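Local coordinates for rusticyanin (Thiobacillus ferrooxidans, PDB 2CAL), which carries electrons from cytochrome c552 to the A-type oxidase in the periplasm, using a single bound copper ion, at residues Pro12-Met17 with Ile76-Gly81; Phe50-Phe53 with Lys58-Pro61. The protein carries 1 engineered substitution. One frame throughout, in Å; residues are numbered along the deposited sequence.

Contact 1: residues Pro12-Met17 with Ile76-Gly81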
ATOM      1  N   PRO A  12      -7.405   1.775  17.821  1.00 21.44           N
ATOM      2  CA  PRO A  12      -7.653   3.245  17.691  1.00 21.48           C
ATOM      3  C   PRO A  12      -6.531   3.945  16.949  1.00 19.10           C
ATOM      4  O   PRO A  12      -6.792   4.912  16.224  1.00 19.72           O
ATOM      5  CB  PRO A  12      -7.705   3.678  19.162  0.58 26.62           C
ATOM      6  CG  PRO A  12      -8.173   2.478  19.898  0.58 25.39           C
ATOM      7  CD  PRO A  12      -7.464   1.324  19.227  0.58 23.24           C
ATOM      8  N   GLN A  13      -5.295   3.531  17.146  1.00 16.99           N
ATOM      9  CA  GLN A  13      -4.182   4.119  16.399  1.00 15.99           C
ATOM     10  C   GLN A  13      -4.309   3.819  14.899  1.00 14.92           C
ATOM     11  O   GLN A  13      -4.036   4.727  14.107  1.00 14.37           O
ATOM     12  CB  GLN A  13      -2.862   3.668  16.975  1.00 16.64           C
ATOM     13  CG  GLN A  13      -2.530   4.231  18.344  1.00 20.79           C
ATOM     14  CD  GLN A  13      -1.262   3.659  18.922  1.00 23.18           C
ATOM     15  OE1 GLN A  13      -1.039   2.452  18.907  1.00 17.80           O
ATOM     16  NE2 GLN A  13      -0.436   4.556  19.421  1.00 30.03           N
ATOM     17  N   VAL A  14      -4.704   2.615  14.514  1.00 13.61           N
ATOM     18  CA  VAL A  14      -4.871   2.277  13.105  1.00 13.47           C
ATOM     19  C   VAL A  14      -5.928   3.166  12.506  1.00 13.39           C
ATOM     20  O   VAL A  14      -5.699   3.750  11.451  1.00 14.51           O
ATOM     21  CB  VAL A  14      -5.235   0.795  12.947  1.00 13.27           C
ATOM     22  CG1 VAL A  14      -5.715   0.511  11.535  1.00 14.26           C
ATOM     23  CG2 VAL A  14      -4.046  -0.122  13.245  1.00 14.74           C
ATOM     24  N   LYS A  15      -7.075   3.289  13.148  1.00 15.30           N
ATOM     25  CA  LYS A  15      -8.165   4.153  12.653  1.00 16.32           C
ATOM     26  C   LYS A  15      -7.654   5.590  12.506  1.00 15.71           C
ATOM     27  O   LYS A  15      -7.924   6.230  11.474  1.00 16.10           O
ATOM     28  CB  LYS A  15      -9.390   4.052  13.567  1.00 20.01           C
ATOM     29  N   ALA A  16      -6.904   6.082  13.472  1.00 15.27           N
ATOM     30  CA  ALA A  16      -6.354   7.444  13.401  1.00 15.85           C
ATOM     31  C   ALA A  16      -5.455   7.610  12.191  1.00 15.52           C
ATOM     32  O   ALA A  16      -5.472   8.640  11.521  1.00 16.13           O
ATOM     33  CB  ALA A  16      -5.586   7.783  14.670  1.00 16.87           C
ATOM     34  N   MET A  17      -4.621   6.604  11.919  1.00 13.55           N
ATOM     35  CA  MET A  17      -3.735   6.708  10.793  1.00 13.34           C
ATOM     36  C   MET A  17      -4.453   6.621   9.461  1.00 12.30           C
ATOM     37  O   MET A  17      -4.159   7.342   8.519  1.00 12.98           O
ATOM     38  CB  MET A  17      -2.633   5.602  10.872  1.00 13.66           C
ATOM     39  CG  MET A  17      -1.671   5.773  12.032  1.00 14.69           C
ATOM     40  SD  MET A  17      -0.197   4.722  12.010  1.00 16.80           S
ATOM     41  CE  MET A  17      -0.884   3.168  12.522  1.00 21.63           C
ATOM     42  N   ILE A  76      -0.015  -0.411   6.786  1.00 10.95           N
ATOM     43  CA  ILE A  76      -0.507  -1.114   7.975  1.00 10.70           C
ATOM     44  C   ILE A  76      -1.020  -2.481   7.584  1.00 10.71           C
ATOM     45  O   ILE A  76      -1.824  -2.588   6.676  1.00 11.55           O
ATOM     46  CB  ILE A  76      -1.646  -0.277   8.648  1.00 11.93           C
ATOM     47  CG1 ILE A  76      -1.282   1.191   8.872  1.00 12.11           C
ATOM     48  CG2 ILE A  76      -2.082  -0.974   9.932  1.00 12.91           C
ATOM     49  CD1 ILE A  76      -2.494   2.062   9.073  1.00 15.90           C
ATOM     50  N   ASN A  77      -0.574  -3.514   8.287  1.00 11.31           N
ATOM     51  CA  ASN A  77      -1.117  -4.846   8.028  1.00 11.86           C
ATOM     52  C   ASN A  77      -2.164  -5.209   9.078  1.00 11.89           C
ATOM     53  O   ASN A  77      -1.802  -5.559  10.213  1.00 12.38           O
ATOM     54  CB  ASN A  77      -0.018  -5.912   8.025  1.00 11.82           C
ATOM     55  CG  ASN A  77      -0.524  -7.306   7.835  1.00 11.97           C
ATOM     56  OD1 ASN A  77       0.152  -8.305   8.258  1.00 15.33           O
ATOM     57  ND2 ASN A  77      -1.686  -7.472   7.270  1.00 11.39           N
ATOM     58  N   THR A  78      -3.428  -5.176   8.687  1.00 12.80           N
ATOM     59  CA  THR A  78      -4.526  -5.533   9.575  1.00 13.09           C
ATOM     60  C   THR A  78      -5.030  -6.962   9.390  1.00 15.66           C
ATOM     61  O   THR A  78      -6.010  -7.349  10.017  1.00 18.95           O
ATOM     62  CB  THR A  78      -5.724  -4.538   9.380  1.00 13.80           C
ATOM     63  OG1 THR A  78      -6.000  -4.325   7.979  1.00 15.98           O
ATOM     64  CG2 THR A  78      -5.309  -3.207  10.014  1.00 16.38           C
ATOM     65  N   ASN A  79      -4.414  -7.776   8.547  1.00 13.77           N
ATOM     66  CA  ASN A  79      -4.982  -9.091   8.201  1.00 13.93           C
ATOM     67  C   ASN A  79      -4.392 -10.199   9.043  1.00 13.39           C
ATOM     68  O   ASN A  79      -3.247 -10.583   8.902  1.00 13.60           O
ATOM     69  CB  ASN A  79      -4.748  -9.327   6.713  1.00 15.12           C
ATOM     70  CG  ASN A  79      -5.552 -10.452   6.158  1.00 14.62           C
ATOM     71  OD1 ASN A  79      -6.652 -10.846   6.623  1.00 21.60           O
ATOM     72  ND2 ASN A  79      -5.022 -11.072   5.161  1.00 15.93           N
ATOM     73  N   LYS A  80      -5.230 -10.686   9.985  1.00 16.71           N
ATOM     74  CA  LYS A  80      -4.740 -11.723  10.914  1.00 16.17           C
ATOM     75  C   LYS A  80      -4.285 -12.975  10.175  1.00 16.08           C
ATOM     76  O   LYS A  80      -4.921 -13.392   9.215  1.00 18.50           O
ATOM     77  CB  LYS A  80      -5.812 -12.020  11.949  1.00 19.61           C
ATOM     78  CG  LYS A  80      -6.067 -10.820  12.893  1.00 24.78           C
ATOM     79  CD  LYS A  80      -7.027 -11.101  14.034  1.00 33.27           C
ATOM     80  CE  LYS A  80      -7.215  -9.941  15.006  1.00 43.36           C
ATOM     81  NZ  LYS A  80      -8.461 -10.073  15.845  1.00 52.46           N
ATOM     82  N   GLY A  81      -3.130 -13.469  10.624  1.00 15.47           N
ATOM     83  CA  GLY A  81      -2.522 -14.661  10.026  1.00 15.10           C
ATOM     84  C   GLY A  81      -1.624 -14.466   8.834  1.00 15.67           C
ATOM     85  O   GLY A  81      -1.061 -15.458   8.385  1.00 16.75           O
TER
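Ile-76, near the end of strand 70-77, meets two side chains of helix 11-18, and its branches divide the work. From CB, which is directed at the helix, Ile-76 CG2 sits anti to the backbone N and comes within 3.9 Å of Val-14 CG2. The other branch runs through Ile-76 CG1, which has Met-17 CE at 4.2 Å, and ends in CD1. That terminal methyl lies against Met-17 at two points: Ile-76 CD1 is 4.0 Å from Met-17 CB and 4.0 Å from Met-17 CE. The thioether chain of Met-17 leaves the helix extended and bends at its last torsion (chi3 -76°), which brings CE back over the isoleucine. A flexible, unbranched methionine suits this place, since it can bend its end onto the branched isoleucine.

Val-14 uses its second methyl on Thr-78, where Val-14 CG1 lies 4.0 Å from Thr-78 CG2. Threonine serves both sides here: its methyl faces the helix, while OG1 gives its hydrogen bond to the carbonyl oxygen of Ala-43. Phe-119 and Tyr-121 of strand 119-126, together with Ala-9, extend the apolar surroundings of Val-14 and Met-17. The contact is wholly apolar packing, a short helix laid by its hydrophobic side on one sheet of the cupredoxin beta-sandwich, the fold of the blue copper proteins.

Contact 2: residues Phe50-Phe53 with Lys58-Pro61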
ATOM      1  N   PHE A  50     -10.728 -10.310   0.480  1.00 19.46           N
ATOM      2  CA  PHE A  50      -9.419 -10.916   0.556  1.00 17.13           C
ATOM      3  C   PHE A  50      -9.001 -11.462  -0.821  1.00 15.76           C
ATOM      4  O   PHE A  50      -9.777 -12.212  -1.408  1.00 17.00           O
ATOM      5  CB  PHE A  50      -9.327 -12.119   1.531  1.00 19.26           C
ATOM      6  CG  PHE A  50      -7.977 -12.803   1.669  1.00 18.94           C
ATOM      7  CD1 PHE A  50      -7.674 -13.910   0.866  1.00 19.22           C
ATOM      8  CD2 PHE A  50      -6.948 -12.491   2.556  1.00 19.52           C
ATOM      9  CE1 PHE A  50      -6.497 -14.608   0.884  1.00 20.33           C
ATOM     10  CE2 PHE A  50      -5.725 -13.162   2.559  1.00 19.92           C
ATOM     11  CZ  PHE A  50      -5.482 -14.216   1.751  1.00 20.66           C
ATOM     12  N   PRO A  51      -7.769 -11.259  -1.275  1.00 14.96           N
ATOM     13  CA  PRO A  51      -6.742 -10.358  -0.784  1.00 13.81           C
ATOM     14  C   PRO A  51      -6.779  -9.024  -1.488  1.00 13.65           C
ATOM     15  O   PRO A  51      -6.901  -8.915  -2.709  1.00 17.75           O
ATOM     16  CB  PRO A  51      -5.434 -11.122  -1.114  1.00 15.01           C
ATOM     17  CG  PRO A  51      -5.764 -11.736  -2.441  1.00 16.61           C
ATOM     18  CD  PRO A  51      -7.226 -12.066  -2.418  1.00 15.53           C
ATOM     19  N   SER A  52      -6.618  -7.938  -0.743  1.00 13.33           N
ATOM     20  CA  SER A  52      -6.689  -6.582  -1.315  1.00 13.04           C
ATOM     21  C   SER A  52      -6.002  -5.603  -0.401  1.00 12.09           C
ATOM     22  O   SER A  52      -5.777  -5.831   0.797  1.00 12.00           O
ATOM     23  CB  SER A  52      -8.121  -6.132  -1.556  1.00 15.32           C
ATOM     24  OG  SER A  52      -8.810  -5.899  -0.297  1.00 15.31           O
ATOM     25  N   PHE A  53      -5.649  -4.445  -0.965  1.00 11.85           N
ATOM     26  CA  PHE A  53      -5.248  -3.257  -0.241  1.00 11.67           C
ATOM     27  C   PHE A  53      -6.416  -2.250  -0.181  1.00 11.27           C
ATOM     28  O   PHE A  53      -7.115  -2.118  -1.203  1.00 13.27           O
ATOM     29  CB  PHE A  53      -4.083  -2.534  -0.942  1.00 11.77           C
ATOM     30  CG  PHE A  53      -2.786  -3.314  -1.030  1.00 11.28           C
ATOM     31  CD1 PHE A  53      -1.963  -3.426   0.081  1.00 11.83           C
ATOM     32  CD2 PHE A  53      -2.398  -3.911  -2.232  1.00 12.27           C
ATOM     33  CE1 PHE A  53      -0.725  -4.077  -0.033  1.00 12.29           C
ATOM     34  CE2 PHE A  53      -1.174  -4.533  -2.360  1.00 11.96           C
ATOM     35  CZ  PHE A  53      -0.344  -4.611  -1.252  1.00 11.67           C
ATOM     36  N   LYS A  58     -11.141   2.613  -0.057  1.00 14.45           N
ATOM     37  CA  LYS A  58     -11.425   2.020  -1.363  1.00 13.85           C
ATOM     38  C   LYS A  58     -10.536   0.791  -1.587  1.00 13.23           C
ATOM     39  O   LYS A  58      -9.407   0.742  -1.113  1.00 12.55           O
ATOM     40  CB  LYS A  58     -11.185   3.008  -2.508  1.00 14.92           C
ATOM     41  CG  LYS A  58     -12.022   4.302  -2.418  1.00 16.75           C
ATOM     42  CD  LYS A  58     -13.528   3.986  -2.460  1.00 20.57           C
ATOM     43  CE  LYS A  58     -13.975   3.397  -3.782  1.00 22.24           C
ATOM     44  NZ  LYS A  58     -15.406   2.963  -3.747  1.00 30.10           N
ATOM     45  N   LYS A  59     -11.038  -0.191  -2.306  1.00 12.89           N
ATOM     46  CA  LYS A  59     -10.330  -1.432  -2.642  1.00 12.97           C
ATOM     47  C   LYS A  59      -9.460  -1.229  -3.875  1.00 11.03           C
ATOM     48  O   LYS A  59      -9.945  -0.939  -4.977  1.00 12.78           O
ATOM     49  CB  LYS A  59     -11.325  -2.579  -2.887  1.00 15.42           C
ATOM     50  CG  LYS A  59     -10.707  -3.930  -3.207  1.00 18.51           C
ATOM     51  CD  LYS A  59     -11.686  -5.007  -3.692  1.00 22.70           C
ATOM     52  CE  LYS A  59     -11.814  -4.950  -5.205  1.00 30.10           C
ATOM     53  NZ  LYS A  59     -11.265  -6.169  -5.872  1.00 45.25           N
ATOM     54  N   ASN A  60      -8.154  -1.455  -3.707  1.00 11.69           N
ATOM     55  CA  ASN A  60      -7.153  -1.368  -4.784  1.00 12.10           C
ATOM     56  C   ASN A  60      -7.358  -0.194  -5.716  1.00 11.34           C
ATOM     57  O   ASN A  60      -7.312  -0.345  -6.957  1.00 12.87           O
ATOM     58  CB  ASN A  60      -7.134  -2.682  -5.562  1.00 13.17           C
ATOM     59  CG  ASN A  60      -6.779  -3.894  -4.771  1.00 12.64           C
ATOM     60  OD1 ASN A  60      -6.001  -3.844  -3.784  1.00 13.46           O
ATOM     61  ND2 ASN A  60      -7.336  -5.045  -5.121  1.00 15.25           N
ATOM     62  N   PRO A  61      -7.587   1.012  -5.216  1.00 12.17           N
ATOM     63  CA  PRO A  61      -7.862   2.120  -6.115  1.00 12.29           C
ATOM     64  C   PRO A  61      -6.627   2.529  -6.876  1.00 11.67           C
ATOM     65  O   PRO A  61      -5.469   2.314  -6.487  1.00 12.16           O
ATOM     66  CB  PRO A  61      -8.323   3.219  -5.149  1.00 13.69           C
ATOM     67  CG  PRO A  61      -7.506   2.947  -3.921  1.00 13.03           C
ATOM     68  CD  PRO A  61      -7.515   1.432  -3.809  1.00 11.85           C
TER
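Asn-60 and Phe-53 are joined by two hydrogen bonds, one from the backbone and one from the asparagine side chain. Asn-60 N donates to Phe-53 O at 2.8 Å, and the bond is almost straight, with 175° at the hydrogen. In return Phe-53 N donates to Asn-60 OD1 at 2.9 Å, arriving 27° out of the carbonyl plane of the amide. With CG beside the backbone N (chi1 -61°), the side chain of Asn-60 reaches back to the same residue that its own N-H grips, so both backbone polar groups of Phe-53 are satisfied. Asparagine also suits the left-handed helical backbone found at this residue. Shortened to an alanine, this residue would probably leave Phe-53 N without its side-chain acceptor and open a gap beside Ser-52.

The pair ties together the open end of the short antiparallel hairpin of strands 53-55 and 58-59, away from its turn, at the edge of one sheet of the cupredoxin sandwich. Lys-59 CA adds a CA-H...O contact to Phe-53 O at 3.6 Å.

Farther out, Asn-60 ND2 rests 3.8 Å from Ser-52 CB, and Lys-59 CG packs against that same CB, using the aliphatic part of a lysine. The small serine lets both approach its CB from the same side, its OG hydrogen-bonded to Pro-49 O and Glu-54 OE2. OD1 of Asn-60 lies at the edge of the Phe-53 ring, with the amide and ring planes 70° apart. The ring leads away from the hairpin to meet Phe-86 edge-to-face and Tyr-135, and the side chain of Phe-53 lies about 6 Å from the copper ion.

In the fold
Both contacts involve the same sheet at different places: contact 1 lays helix 11-18 on strand 70-77, whereas contact 2 pairs the two strands at the sheet's edge, 53-55 and 58-59. Contact 1 is mostly buried and made of aliphatic carbons, mostly methyl groups; contact 2 is partly buried, with lysines toward the surface, and relies on hydrogen bonds to backbone groups. Contact 1 joins elements far apart in the sequence, while contact 2 is local and falls, in the chain, between the two segments of contact 1. Their centres are 14 Å apart, and Asn-79 packs on Phe-50 where they touch. Of the two, contact 2 comes nearer the copper, through Phe-53; the side chain of Thr-78 is about 11 Å from the copper ion.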